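Local coordinates for protein glutathione S-transferase delta (Bombyx mori, PDB 3VK9) that probably transfers glutathione to electrophilic substrates, working as a homodimeric delta-class glutathione transferase, at residues A93-R98 with T155-S160. Numbering follows the deposited sequence.
Sequences ALVDQR and TVADLS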
loop_
_atom_site.group_PDB
_atom_site.type_symbol
_atom_site.label_atom_id
_atom_site.label_comp_id
_atom_site.label_asym_id
_atom_site.label_seq_id
_atom_site.Cartn_x
_atom_site.Cartn_y
_atom_site.Cartn_z
ATOM N N ALA A 93 0.202 7.946 11.840
ATOM C CA ALA A 93 -0.097 8.334 10.467
ATOM C C ALA A 93 1.192 8.489 9.648
ATOM O O ALA A 93 1.237 8.145 8.475
ATOM C CB ALA A 93 -0.897 9.627 10.457
ATOM N N LEU A 94 2.248 9.006 10.269
ATOM C CA LEU A 94 3.507 9.146 9.543
ATOM C C LEU A 94 4.101 7.781 9.178
ATOM O O LEU A 94 4.637 7.597 8.076
ATOM C CB LEU A 94 4.517 9.970 10.351
ATOM C CG LEU A 94 5.837 10.241 9.633
ATOM C CD1 LEU A 94 5.550 10.914 8.293
ATOM C CD2 LEU A 94 6.768 11.101 10.509
ATOM N N VAL A 95 4.032 6.834 10.111
ATOM C CA VAL A 95 4.497 5.479 9.842
ATOM C C VAL A 95 3.653 4.859 8.722
ATOM O O VAL A 95 4.175 4.362 7.727
ATOM C CB VAL A 95 4.420 4.563 11.096
ATOM C CG1 VAL A 95 4.827 3.134 10.718
ATOM C CG2 VAL A 95 5.274 5.089 12.231
ATOM N N ASP A 96 2.341 4.891 8.880
ATOM C CA ASP A 96 1.448 4.403 7.822
ATOM C C ASP A 96 1.751 5.061 6.459
ATOM O O ASP A 96 1.834 4.377 5.431
ATOM C CB ASP A 96 -0.038 4.626 8.199
ATOM C CG ASP A 96 -0.501 3.717 9.334
ATOM O OD1 ASP A 96 0.032 2.600 9.478
ATOM O OD2 ASP A 96 -1.419 4.112 10.075
ATOM N N GLN A 97 1.893 6.387 6.444
ATOM C CA GLN A 97 2.227 7.074 5.196
ATOM C C GLN A 97 3.460 6.459 4.552
ATOM O O GLN A 97 3.461 6.172 3.352
ATOM C CB GLN A 97 2.471 8.578 5.387
ATOM C CG GLN A 97 3.051 9.196 4.131
ATOM C CD GLN A 97 3.094 10.696 4.161
ATOM O OE1 GLN A 97 2.646 11.324 5.117
ATOM N NE2 GLN A 97 3.643 11.287 3.115
ATOM N N ARG A 98 4.507 6.255 5.346
ATOM C CA ARG A 98 5.752 5.714 4.799
ATOM C C ARG A 98 5.548 4.285 4.289
ATOM O O ARG A 98 6.160 3.891 3.298
ATOM C CB ARG A 98 6.908 5.771 5.817
ATOM C CG ARG A 98 7.264 7.176 6.297
ATOM C CD ARG A 98 7.698 8.090 5.155
ATOM N NE ARG A 98 8.263 9.332 5.673
ATOM C CZ ARG A 98 7.820 10.544 5.370
ATOM N NH1 ARG A 98 6.825 10.701 4.515
ATOM N NH2 ARG A 98 8.393 11.605 5.913
ATOM N N THR A 155 11.045 2.442 13.400
ATOM C CA THR A 155 9.658 1.941 13.296
ATOM C C THR A 155 9.510 0.864 12.218
ATOM O O THR A 155 10.414 0.638 11.413
ATOM C CB THR A 155 8.649 3.065 12.995
ATOM O OG1 THR A 155 8.875 3.575 11.672
ATOM C CG2 THR A 155 8.769 4.210 14.020
ATOM N N VAL A 156 8.360 0.199 12.197
ATOM C CA VAL A 156 8.110 -0.779 11.163
ATOM C C VAL A 156 8.253 -0.170 9.762
ATOM O O VAL A 156 8.460 -0.904 8.796
ATOM C CB VAL A 156 6.719 -1.441 11.325
ATOM C CG1 VAL A 156 6.718 -2.364 12.534
ATOM C CG2 VAL A 156 5.631 -0.369 11.442
ATOM N N ALA A 157 8.130 1.157 9.647
ATOM C CA ALA A 157 8.364 1.819 8.366
ATOM C C ALA A 157 9.823 1.715 7.907
ATOM O O ALA A 157 10.086 1.467 6.736
ATOM C CB ALA A 157 7.918 3.282 8.408
ATOM N N ASP A 158 10.769 1.931 8.819
ATOM C CA ASP A 158 12.181 1.720 8.484
ATOM C C ASP A 158 12.417 0.268 8.025
ATOM O O ASP A 158 13.102 -0.000 7.041
ATOM C CB ASP A 158 13.082 2.053 9.687
ATOM C CG ASP A 158 12.944 3.509 10.152
ATOM O OD1 ASP A 158 13.423 4.416 9.438
ATOM O OD2 ASP A 158 12.370 3.740 11.237
ATOM N N LEU A 159 11.849 -0.677 8.748
ATOM C CA LEU A 159 12.136 -2.076 8.492
ATOM C C LEU A 159 11.583 -2.537 7.131
ATOM O O LEU A 159 12.237 -3.268 6.387
ATOM C CB LEU A 159 11.584 -2.941 9.636
ATOM C CG LEU A 159 12.066 -2.619 11.058
ATOM C CD1 LEU A 159 11.441 -3.589 12.101
ATOM C CD2 LEU A 159 13.578 -2.651 11.136
ATOM N N SER A 160 10.375 -2.104 6.813
ATOM C CA SER A 160 9.780 -2.415 5.516
ATOM C C SER A 160 10.557 -1.709 4.398
ATOM O O SER A 160 10.891 -2.319 3.386
ATOM C CB SER A 160 8.304 -2.012 5.495
ATOM O OG SER A 160 7.706 -2.359 4.266
#
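Val95 meets the first turn of helix 156-167 with both of its methyls, and van der Waals packing, with no hydrogen bond across, carries the contact. Set anti to the backbone N, Val95 CG1 lies 3.7 Å from Val156 CG2, the two valine side chains crossing at about a right angle, and 3.9 Å from Ala157 CB. The other branch, Val95 CG2, meets Thr155 tip to tip, 3.9 Å from Thr155 OG1. One turn on, Arg98 adds its CB, 3.7 Å from Ala157 CB, while its NE is hydrogen-bonded to Val149 O, outside the two segments.

The capping bonds lie within 155-160. Ala157 N donates to Thr155 OG1 over 3.2 Å in a bent bond (135°), and Thr155 N reaches the anti lone pair of Asp158 OD2 at 2.8 Å, a straighter bond at 159°. A valine at Thr155 would probably leave Ala157 N without its capping acceptor, weakening the helix start against which Val95 packs. Asp158 OD1 takes further bonds from Val149 N and Trp184 NE1.

The segment axes run nearly parallel, 13° apart and 9.0 Å at closest approach. This capping box starts a core helix of the all-helical C-terminal domain, matching the N-capping box characteristic of the glutathione transferase fold.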